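Local coordinates for protein putative dehydratase (Mesorhizobium loti, PDB 2POZ) that is of unknown function but belongs to the mandelate racemase/muconate lactonizing enzyme family of the enolase superfamily and may act as a lyase, at residues T212-R220 against A241-L251; G342-P350 against G367-Y378. One frame throughout, in Å; residues are numbered along the deposited sequence.

Interaction 1: residues T212-R220 against A241-L251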
loop_
_atom_site.group_PDB
_atom_site.type_symbol
_atom_site.label_atom_id
_atom_site.label_comp_id
_atom_site.label_asym_id
_atom_site.label_seq_id
_atom_site.Cartn_x
_atom_site.Cartn_y
_atom_site.Cartn_z
ATOM N N THR A 212 22.652 -2.585 4.275
ATOM C CA THR A 212 21.985 -1.371 3.828
ATOM C C THR A 212 22.521 -0.074 4.408
ATOM O O THR A 212 22.859 0.845 3.661
ATOM C CB THR A 212 20.471 -1.470 4.093
ATOM O OG1 THR A 212 19.962 -2.632 3.427
ATOM C CG2 THR A 212 19.745 -0.241 3.549
ATOM N N ASP A 213 22.609 -0.002 5.730
ATOM C CA ASP A 213 23.096 1.205 6.386
ATOM C C ASP A 213 24.480 1.664 5.895
ATOM O O ASP A 213 24.646 2.815 5.482
ATOM C CB ASP A 213 23.093 1.003 7.912
ATOM C CG ASP A 213 23.890 -0.232 8.363
ATOM O OD1 ASP A 213 24.153 -1.136 7.538
ATOM O OD2 ASP A 213 24.243 -0.301 9.561
ATOM N N GLU A 214 25.461 0.767 5.918
ATOM C CA GLU A 214 26.803 1.124 5.486
ATOM C C GLU A 214 26.882 1.422 3.992
ATOM O O GLU A 214 27.685 2.246 3.564
ATOM C CB GLU A 214 27.796 0.023 5.860
ATOM C CG GLU A 214 28.067 -0.097 7.354
ATOM C CD GLU A 214 28.487 1.224 7.989
ATOM O OE1 GLU A 214 29.319 1.950 7.399
ATOM O OE2 GLU A 214 27.987 1.537 9.090
ATOM N N THR A 215 26.040 0.768 3.195
ATOM C CA THR A 215 26.047 1.011 1.759
ATOM C C THR A 215 25.554 2.431 1.477
ATOM O O THR A 215 26.130 3.154 0.666
ATOM C CB THR A 215 25.163 -0.001 1.010
ATOM O OG1 THR A 215 25.780 -1.294 1.059
ATOM C CG2 THR A 215 24.977 0.423 -0.439
ATOM N N ILE A 216 24.485 2.825 2.156
ATOM C CA ILE A 216 23.935 4.164 1.992
ATOM C C ILE A 216 25.016 5.166 2.405
ATOM O O ILE A 216 25.288 6.131 1.696
ATOM C CB ILE A 216 22.686 4.350 2.877
ATOM C CG1 ILE A 216 21.526 3.527 2.311
ATOM C CG2 ILE A 216 22.307 5.828 2.960
ATOM C CD1 ILE A 216 20.311 3.493 3.209
ATOM N N ARG A 217 25.645 4.912 3.546
ATOM C CA ARG A 217 26.701 5.787 4.034
ATOM C C ARG A 217 27.807 5.952 2.988
ATOM O O ARG A 217 28.235 7.067 2.708
ATOM C CB ARG A 217 27.285 5.228 5.333
ATOM C CG ARG A 217 28.513 5.971 5.854
ATOM C CD ARG A 217 28.902 5.442 7.223
ATOM N NE ARG A 217 28.135 6.087 8.285
ATOM C CZ ARG A 217 27.651 5.471 9.360
ATOM N NH1 ARG A 217 27.837 4.168 9.539
ATOM N NH2 ARG A 217 26.986 6.171 10.267
ATOM N N PHE A 218 28.254 4.844 2.402
ATOM C CA PHE A 218 29.315 4.888 1.394
ATOM C C PHE A 218 28.909 5.648 0.124
ATOM O O PHE A 218 29.695 6.428 -0.409
ATOM C CB PHE A 218 29.754 3.466 1.022
ATOM C CG PHE A 218 30.899 3.418 0.044
ATOM C CD1 PHE A 218 32.185 3.780 0.436
ATOM C CD2 PHE A 218 30.695 3.012 -1.269
ATOM C CE1 PHE A 218 33.251 3.735 -0.474
ATOM C CE2 PHE A 218 31.755 2.965 -2.185
ATOM C CZ PHE A 218 33.030 3.325 -1.786
ATOM N N CYS A 219 27.689 5.427 -0.356
ATOM C CA CYS A 219 27.223 6.105 -1.562
ATOM C C CYS A 219 27.118 7.615 -1.347
ATOM O O CYS A 219 27.385 8.405 -2.252
ATOM C CB CYS A 219 25.873 5.532 -2.000
ATOM S SG CYS A 219 25.990 3.816 -2.603
ATOM N N ARG A 220 26.719 8.015 -0.150
ATOM C CA ARG A 220 26.618 9.438 0.139
ATOM C C ARG A 220 28.019 10.043 0.187
ATOM O O ARG A 220 28.233 11.162 -0.267
ATOM C CB ARG A 220 25.900 9.661 1.472
ATOM C CG ARG A 220 24.391 9.444 1.386
ATOM C CD ARG A 220 23.724 9.577 2.752
ATOM N NE ARG A 220 22.271 9.501 2.641
ATOM C CZ ARG A 220 21.464 9.170 3.642
ATOM N NH1 ARG A 220 21.974 8.883 4.833
ATOM N NH2 ARG A 220 20.150 9.109 3.448
ATOM N N ALA A 241 15.786 -3.928 0.035
ATOM C CA ALA A 241 16.939 -3.091 0.327
ATOM C C ALA A 241 17.195 -2.186 -0.880
ATOM O O ALA A 241 17.535 -1.016 -0.720
ATOM C CB ALA A 241 18.164 -3.954 0.613
ATOM N N LEU A 242 17.023 -2.727 -2.086
ATOM C CA LEU A 242 17.240 -1.944 -3.302
ATOM C C LEU A 242 16.371 -0.688 -3.331
ATOM O O LEU A 242 16.855 0.398 -3.660
ATOM C CB LEU A 242 16.959 -2.787 -4.551
ATOM C CG LEU A 242 17.131 -2.102 -5.913
ATOM C CD1 LEU A 242 18.544 -1.542 -6.053
ATOM C CD2 LEU A 242 16.862 -3.110 -7.027
ATOM N N LYS A 243 15.091 -0.821 -2.988
ATOM C CA LYS A 243 14.218 0.349 -3.001
ATOM C C LYS A 243 14.589 1.344 -1.906
ATOM O O LYS A 243 14.631 2.547 -2.145
ATOM C CB LYS A 243 12.744 -0.043 -2.859
ATOM C CG LYS A 243 11.831 1.185 -2.920
ATOM C CD LYS A 243 10.458 0.882 -3.483
ATOM C CE LYS A 243 9.691 2.176 -3.739
ATOM N NZ LYS A 243 10.435 3.094 -4.666
ATOM N N VAL A 244 14.856 0.843 -0.705
ATOM C CA VAL A 244 15.234 1.702 0.409
ATOM C C VAL A 244 16.487 2.492 0.042
ATOM O O VAL A 244 16.565 3.707 0.262
ATOM C CB VAL A 244 15.519 0.871 1.678
ATOM C CG1 VAL A 244 16.085 1.764 2.774
ATOM C CG2 VAL A 244 14.236 0.202 2.151
ATOM N N ILE A 245 17.469 1.796 -0.521
ATOM C CA ILE A 245 18.706 2.441 -0.915
ATOM C C ILE A 245 18.448 3.531 -1.956
ATOM O O ILE A 245 18.966 4.632 -1.830
ATOM C CB ILE A 245 19.719 1.398 -1.455
ATOM C CG1 ILE A 245 20.200 0.510 -0.296
ATOM C CG2 ILE A 245 20.901 2.101 -2.126
ATOM C CD1 ILE A 245 20.950 -0.738 -0.741
ATOM N N SER A 246 17.636 3.239 -2.969
ATOM C CA SER A 246 17.347 4.231 -4.002
ATOM C C SER A 246 16.736 5.517 -3.435
ATOM O O SER A 246 16.972 6.607 -3.958
ATOM C CB SER A 246 16.406 3.651 -5.065
ATOM O OG SER A 246 15.110 3.404 -4.544
ATOM N N GLU A 247 15.962 5.391 -2.365
ATOM C CA GLU A 247 15.321 6.548 -1.742
ATOM C C GLU A 247 16.256 7.295 -0.797
ATOM O O GLU A 247 15.966 8.418 -0.386
ATOM C CB GLU A 247 14.089 6.102 -0.943
ATOM C CG GLU A 247 13.106 5.236 -1.708
ATOM C CD GLU A 247 11.943 4.762 -0.843
ATOM O OE1 GLU A 247 12.192 4.244 0.272
ATOM O OE2 GLU A 247 10.779 4.900 -1.279
ATOM N N GLN A 248 17.381 6.679 -0.457
ATOM C CA GLN A 248 18.304 7.287 0.494
ATOM C C GLN A 248 19.632 7.793 -0.050
ATOM O O GLN A 248 20.373 8.453 0.672
ATOM C CB GLN A 248 18.577 6.299 1.633
ATOM C CG GLN A 248 17.375 6.001 2.518
ATOM C CD GLN A 248 16.951 7.205 3.341
ATOM O OE1 GLN A 248 17.795 7.928 3.874
ATOM N NE2 GLN A 248 15.641 7.422 3.458
ATOM N N ILE A 249 19.954 7.484 -1.300
ATOM C CA ILE A 249 21.222 7.947 -1.854
ATOM C C ILE A 249 21.012 8.888 -3.026
ATOM O O ILE A 249 19.977 8.851 -3.685
ATOM C CB ILE A 249 22.121 6.771 -2.311
ATOM C CG1 ILE A 249 21.520 6.089 -3.539
ATOM C CG2 ILE A 249 22.293 5.782 -1.164
ATOM C CD1 ILE A 249 22.433 5.019 -4.152
ATOM N N PRO A 250 22.008 9.744 -3.307
ATOM C CA PRO A 250 21.913 10.701 -4.411
ATOM C C PRO A 250 22.439 10.183 -5.754
ATOM O O PRO A 250 22.536 10.942 -6.717
ATOM C CB PRO A 250 22.734 11.874 -3.893
ATOM C CG PRO A 250 23.880 11.165 -3.216
ATOM C CD PRO A 250 23.197 10.013 -2.476
ATOM N N LEU A 251 22.764 8.897 -5.824
ATOM C CA LEU A 251 23.304 8.327 -7.055
ATOM C C LEU A 251 22.304 7.457 -7.809
ATOM O O LEU A 251 21.502 6.766 -7.201
ATOM C CB LEU A 251 24.524 7.462 -6.735
ATOM C CG LEU A 251 25.503 8.002 -5.696
ATOM C CD1 LEU A 251 26.562 6.948 -5.393
ATOM C CD2 LEU A 251 26.132 9.273 -6.221
#

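Interaction 2: residues G342-P350 against G367-Y378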
loop_
_atom_site.group_PDB
_atom_site.type_symbol
_atom_site.label_atom_id
_atom_site.label_comp_id
_atom_site.label_asym_id
_atom_site.label_seq_id
_atom_site.Cartn_x
_atom_site.Cartn_y
_atom_site.Cartn_z
ATOM N N GLY A 342 47.248 -17.058 -22.958
ATOM C CA GLY A 342 46.268 -18.076 -23.278
ATOM C C GLY A 342 44.925 -17.561 -23.764
ATOM O O GLY A 342 43.994 -18.350 -23.926
ATOM N N TYR A 343 44.801 -16.255 -23.984
ATOM C CA TYR A 343 43.544 -15.710 -24.493
ATOM C C TYR A 343 43.252 -16.410 -25.818
ATOM O O TYR A 343 44.149 -16.580 -26.649
ATOM C CB TYR A 343 43.651 -14.204 -24.748
ATOM C CG TYR A 343 42.524 -13.667 -25.615
ATOM C CD1 TYR A 343 41.222 -13.550 -25.118
ATOM C CD2 TYR A 343 42.755 -13.311 -26.945
ATOM C CE1 TYR A 343 40.177 -13.093 -25.931
ATOM C CE2 TYR A 343 41.719 -12.857 -27.765
ATOM C CZ TYR A 343 40.435 -12.750 -27.250
ATOM O OH TYR A 343 39.414 -12.304 -28.057
ATOM N N VAL A 344 42.000 -16.809 -26.015
ATOM C CA VAL A 344 41.604 -17.484 -27.238
ATOM C C VAL A 344 40.630 -16.662 -28.070
ATOM O O VAL A 344 39.509 -16.393 -27.639
ATOM C CB VAL A 344 40.938 -18.848 -26.933
ATOM C CG1 VAL A 344 40.441 -19.493 -28.231
ATOM C CG2 VAL A 344 41.930 -19.758 -26.231
ATOM N N GLU A 345 41.058 -16.266 -29.265
ATOM C CA GLU A 345 40.193 -15.513 -30.164
ATOM C C GLU A 345 39.268 -16.521 -30.847
ATOM O O GLU A 345 39.725 -17.382 -31.598
ATOM C CB GLU A 345 41.023 -14.775 -31.214
ATOM C CG GLU A 345 40.175 -13.955 -32.176
ATOM C CD GLU A 345 39.229 -13.011 -31.449
ATOM O OE1 GLU A 345 39.725 -12.088 -30.770
ATOM O OE2 GLU A 345 37.995 -13.204 -31.551
ATOM N N VAL A 346 37.969 -16.419 -30.582
ATOM C CA VAL A 346 37.003 -17.349 -31.164
ATOM C C VAL A 346 36.440 -16.885 -32.505
ATOM O O VAL A 346 35.815 -17.663 -33.219
ATOM C CB VAL A 346 35.809 -17.595 -30.196
ATOM C CG1 VAL A 346 36.321 -18.088 -28.847
ATOM C CG2 VAL A 346 35.005 -16.312 -30.027
ATOM N N LEU A 347 36.658 -15.625 -32.856
ATOM C CA LEU A 347 36.120 -15.122 -34.113
ATOM C C LEU A 347 37.175 -14.813 -35.154
ATOM O O LEU A 347 38.273 -14.364 -34.832
ATOM C CB LEU A 347 35.288 -13.861 -33.871
ATOM C CG LEU A 347 34.042 -14.011 -32.999
ATOM C CD1 LEU A 347 33.280 -12.695 -33.002
ATOM C CD2 LEU A 347 33.169 -15.142 -33.531
ATOM N N GLU A 348 36.822 -15.043 -36.411
ATOM C CA GLU A 348 37.733 -14.765 -37.507
ATOM C C GLU A 348 37.761 -13.251 -37.694
ATOM O O GLU A 348 38.786 -12.665 -38.052
ATOM C CB GLU A 348 37.231 -15.438 -38.785
ATOM C CG GLU A 348 38.283 -15.537 -39.860
ATOM C CD GLU A 348 39.386 -16.497 -39.478
ATOM O OE1 GLU A 348 39.098 -17.713 -39.371
ATOM O OE2 GLU A 348 40.531 -16.035 -39.277
ATOM N N ASN A 349 36.622 -12.625 -37.422
ATOM C CA ASN A 349 36.470 -11.185 -37.574
ATOM C C ASN A 349 35.921 -10.544 -36.303
ATOM O O ASN A 349 34.785 -10.066 -36.272
ATOM C CB ASN A 349 35.530 -10.919 -38.739
ATOM C CG ASN A 349 34.513 -12.032 -38.916
ATOM O OD1 ASN A 349 33.741 -12.341 -37.998
ATOM N ND2 ASN A 349 34.515 -12.655 -40.092
ATOM N N PRO A 350 36.725 -10.523 -35.234
ATOM C CA PRO A 350 36.264 -9.925 -33.982
ATOM C C PRO A 350 35.988 -8.439 -34.161
ATOM O O PRO A 350 36.577 -7.789 -35.022
ATOM C CB PRO A 350 37.422 -10.199 -33.027
ATOM C CG PRO A 350 38.608 -10.158 -33.933
ATOM C CD PRO A 350 38.138 -10.928 -35.139
ATOM N N GLY A 367 26.738 -12.071 -37.353
ATOM C CA GLY A 367 27.851 -11.378 -37.976
ATOM C C GLY A 367 29.181 -11.840 -37.416
ATOM O O GLY A 367 30.174 -11.119 -37.492
ATOM N N ALA A 368 29.197 -13.052 -36.873
ATOM C CA ALA A 368 30.391 -13.623 -36.276
ATOM C C ALA A 368 30.730 -14.985 -36.871
ATOM O O ALA A 368 29.883 -15.876 -36.923
ATOM C CB ALA A 368 30.193 -13.754 -34.777
ATOM N N VAL A 369 31.971 -15.139 -37.318
ATOM C CA VAL A 369 32.428 -16.399 -37.899
ATOM C C VAL A 369 33.441 -17.035 -36.944
ATOM O O VAL A 369 34.485 -16.448 -36.652
ATOM C CB VAL A 369 33.106 -16.173 -39.274
ATOM C CG1 VAL A 369 33.434 -17.512 -39.922
ATOM C CG2 VAL A 369 32.197 -15.352 -40.178
ATOM N N LEU A 370 33.122 -18.227 -36.457
ATOM C CA LEU A 370 33.994 -18.932 -35.530
ATOM C C LEU A 370 35.260 -19.455 -36.205
ATOM O O LEU A 370 35.270 -19.740 -37.404
ATOM C CB LEU A 370 33.253 -20.118 -34.907
ATOM C CG LEU A 370 32.059 -19.868 -33.986
ATOM C CD1 LEU A 370 31.371 -21.191 -33.703
ATOM C CD2 LEU A 370 32.516 -19.221 -32.687
ATOM N N ILE A 371 36.331 -19.558 -35.427
ATOM C CA ILE A 371 37.583 -20.105 -35.926
ATOM C C ILE A 371 37.592 -21.477 -35.279
ATOM O O ILE A 371 38.036 -21.639 -34.143
ATOM C CB ILE A 371 38.806 -19.296 -35.444
ATOM C CG1 ILE A 371 38.679 -17.840 -35.899
ATOM C CG2 ILE A 371 40.083 -19.909 -36.009
ATOM C CD1 ILE A 371 39.858 -16.957 -35.503
ATOM N N LYS A 372 37.065 -22.460 -36.002
ATOM C CA LYS A 372 36.969 -23.815 -35.488
ATOM C C LYS A 372 38.269 -24.367 -34.922
ATOM O O LYS A 372 38.256 -25.051 -33.902
ATOM C CB LYS A 372 36.417 -24.753 -36.570
ATOM C CG LYS A 372 35.010 -24.380 -37.053
ATOM C CD LYS A 372 33.975 -24.379 -35.917
ATOM C CE LYS A 372 33.522 -25.785 -35.526
ATOM N NZ LYS A 372 34.634 -26.629 -35.015
ATOM N N ARG A 373 39.394 -24.074 -35.568
ATOM C CA ARG A 373 40.670 -24.579 -35.071
ATOM C C ARG A 373 40.971 -24.090 -33.657
ATOM O O ARG A 373 41.622 -24.790 -32.881
ATOM C CB ARG A 373 41.823 -24.167 -35.991
ATOM C CG ARG A 373 43.189 -24.487 -35.387
ATOM C CD ARG A 373 44.354 -24.009 -36.238
ATOM N NE ARG A 373 45.624 -24.135 -35.519
ATOM C CZ ARG A 373 46.820 -23.933 -36.067
ATOM N NH1 ARG A 373 46.912 -23.595 -37.344
ATOM N NH2 ARG A 373 47.923 -24.067 -35.339
ATOM N N ASN A 374 40.498 -22.895 -33.316
ATOM C CA ASN A 374 40.760 -22.346 -31.989
ATOM C C ASN A 374 39.873 -22.878 -30.868
ATOM O O ASN A 374 40.294 -22.919 -29.715
ATOM C CB ASN A 374 40.681 -20.820 -32.028
ATOM C CG ASN A 374 41.877 -20.203 -32.721
ATOM O OD1 ASN A 374 42.800 -20.914 -33.121
ATOM N ND2 ASN A 374 41.875 -18.880 -32.862
ATOM N N ILE A 375 38.654 -23.297 -31.199
ATOM C CA ILE A 375 37.754 -23.800 -30.169
ATOM C C ILE A 375 37.653 -25.324 -30.117
ATOM O O ILE A 375 37.288 -25.889 -29.085
ATOM C CB ILE A 375 36.328 -23.223 -30.336
ATOM C CG1 ILE A 375 35.715 -23.710 -31.653
ATOM C CG2 ILE A 375 36.372 -21.696 -30.284
ATOM C CD1 ILE A 375 34.287 -23.269 -31.868
ATOM N N GLU A 376 37.972 -25.989 -31.226
ATOM C CA GLU A 376 37.900 -27.446 -31.284
ATOM C C GLU A 376 38.631 -28.144 -30.131
ATOM O O GLU A 376 38.143 -29.145 -29.606
ATOM C CB GLU A 376 38.435 -27.940 -32.632
ATOM C CG GLU A 376 38.274 -29.434 -32.877
ATOM C CD GLU A 376 36.837 -29.913 -32.736
ATOM O OE1 GLU A 376 35.904 -29.143 -33.070
ATOM O OE2 GLU A 376 36.643 -31.072 -32.305
ATOM N N PRO A 377 39.807 -27.627 -29.716
ATOM C CA PRO A 377 40.542 -28.255 -28.613
ATOM C C PRO A 377 39.746 -28.231 -27.308
ATOM O O PRO A 377 40.025 -28.994 -26.381
ATOM C CB PRO A 377 41.809 -27.401 -28.505
ATOM C CG PRO A 377 42.018 -26.920 -29.899
ATOM C CD PRO A 377 40.605 -26.550 -30.326
ATOM N N TYR A 378 38.748 -27.357 -27.247
ATOM C CA TYR A 378 37.940 -27.213 -26.046
ATOM C C TYR A 378 36.560 -27.874 -26.123
ATOM O O TYR A 378 35.708 -27.676 -25.247
ATOM C CB TYR A 378 37.834 -25.724 -25.711
ATOM C CG TYR A 378 39.195 -25.114 -25.441
ATOM C CD1 TYR A 378 39.896 -25.409 -24.268
ATOM C CD2 TYR A 378 39.821 -24.306 -26.395
ATOM C CE1 TYR A 378 41.193 -24.915 -24.054
ATOM C CE2 TYR A 378 41.109 -23.814 -26.191
ATOM C CZ TYR A 378 41.788 -24.122 -25.020
ATOM O OH TYR A 378 43.065 -23.640 -24.833
HETATM O O HOH W 1 44.133 -20.896 -23.947
#

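Interaction 1: residues T212-R220 against A241-L251
T212 faces A241 at one end of this contact and R220 comes beside I249, just past the second helix, at the other; the axes of the short helical segments 212-220 and 241-248 approach to 10.0 Å, with directions 32° apart (signed crossing angle -32°). The seam between them is branched and aliphatic. T212 turns its methyl CG2 to I245 CG1 at 3.9 Å, while its hydroxyl is taken by N301 of a second subunit. One turn on, I216 pushes CD1 to within 3.7 Å of Q248 CB, and the small C219 lets the following chain come close: C219 CB lies 3.7 Å from I249 CG2 and touches L251 CD1 as well. R220 closes the seam. Its chain is extended from CG to NE, so that R220 NE and NH2 each lie 2.9 Å from Q248 O, and R220 NH2 is 2.7 Å from Q248 OE1; all three bonds are weak and bent. The guanidinium stands 70° from the Q248 amide plane, and I216 CG2 lies over one of its faces. Neighbouring barrel helices are thus joined by apolar packing inside and, at Q248, by an arginine whose weak bonds reach both backbone and side-chain oxygens of one residue.

Interaction 2: residues G342-P350 against G367-Y378
A single beta bridge, L347 with L370, joins the irregular loop 342-350 to the extended chain just before helix 372-375, at the end of the enolase-type C-terminal region and against strands 5-12 and 21-27 of the antiparallel sheet in the N-terminal part of the chain. L22 of strand 21-27 touches V346 and I375, and helix 312-324 packs on L347 and A368. Two backbone bonds frame the bridge: I371 N gives to V346 O at 3.0 Å, and E348 N reaches V369 O at 2.7 Å, nearly along the C=O axis. Apolar side chains fill in around them. L347 CD2 rests 3.5 Å from A368 CB, a methyl small enough to admit it, and V346 CG1 meets I375 CG2 at 3.9 Å, the two side chains crossing at about a right angle. I371, the N-cap residue, lays its side chain across that of E348, with I371 CG1 3.5 Å from E348 OE1. N374 adds a nearly straight side-chain bond: chi1 of -73° sets CG anti to the carbonyl carbon and turns the amide toward the loop, where N374 ND2 gives E345 O a 2.9 Å bond, 171° at the hydrogen and in the carbonyl plane. A leucine here would probably leave E345 O without this donor and weaken the loop's hold on the helix. Farther along, a water links G342 O to Y378 OH. Backbone polar groups of an irregular loop are thus met by a short bridge and one amide, while branched aliphatics pack between the segments.

How the interactions relate
Interaction 1 comes first along the chain and closes before interaction 2 opens. Their centres lie 43 Å apart on opposite sides of the chain's centre, and their nearest atoms are about 30 Å apart. Both belong largely to the enolase-like C-terminal part of the chain, but sit at different places. Interaction 1 pairs helices 212-222 and 239-248, which alternate with parallel strands 201-205, 227-231 and 253-255, so it packs successive helices of the barrel, on a side that other subunits of the octamer reach. Interaction 2, which no other subunit touches, holds the chain after the barrel against strands 5-12 and 21-27 of the antiparallel sheet, tying the chain's late segments to its beginning.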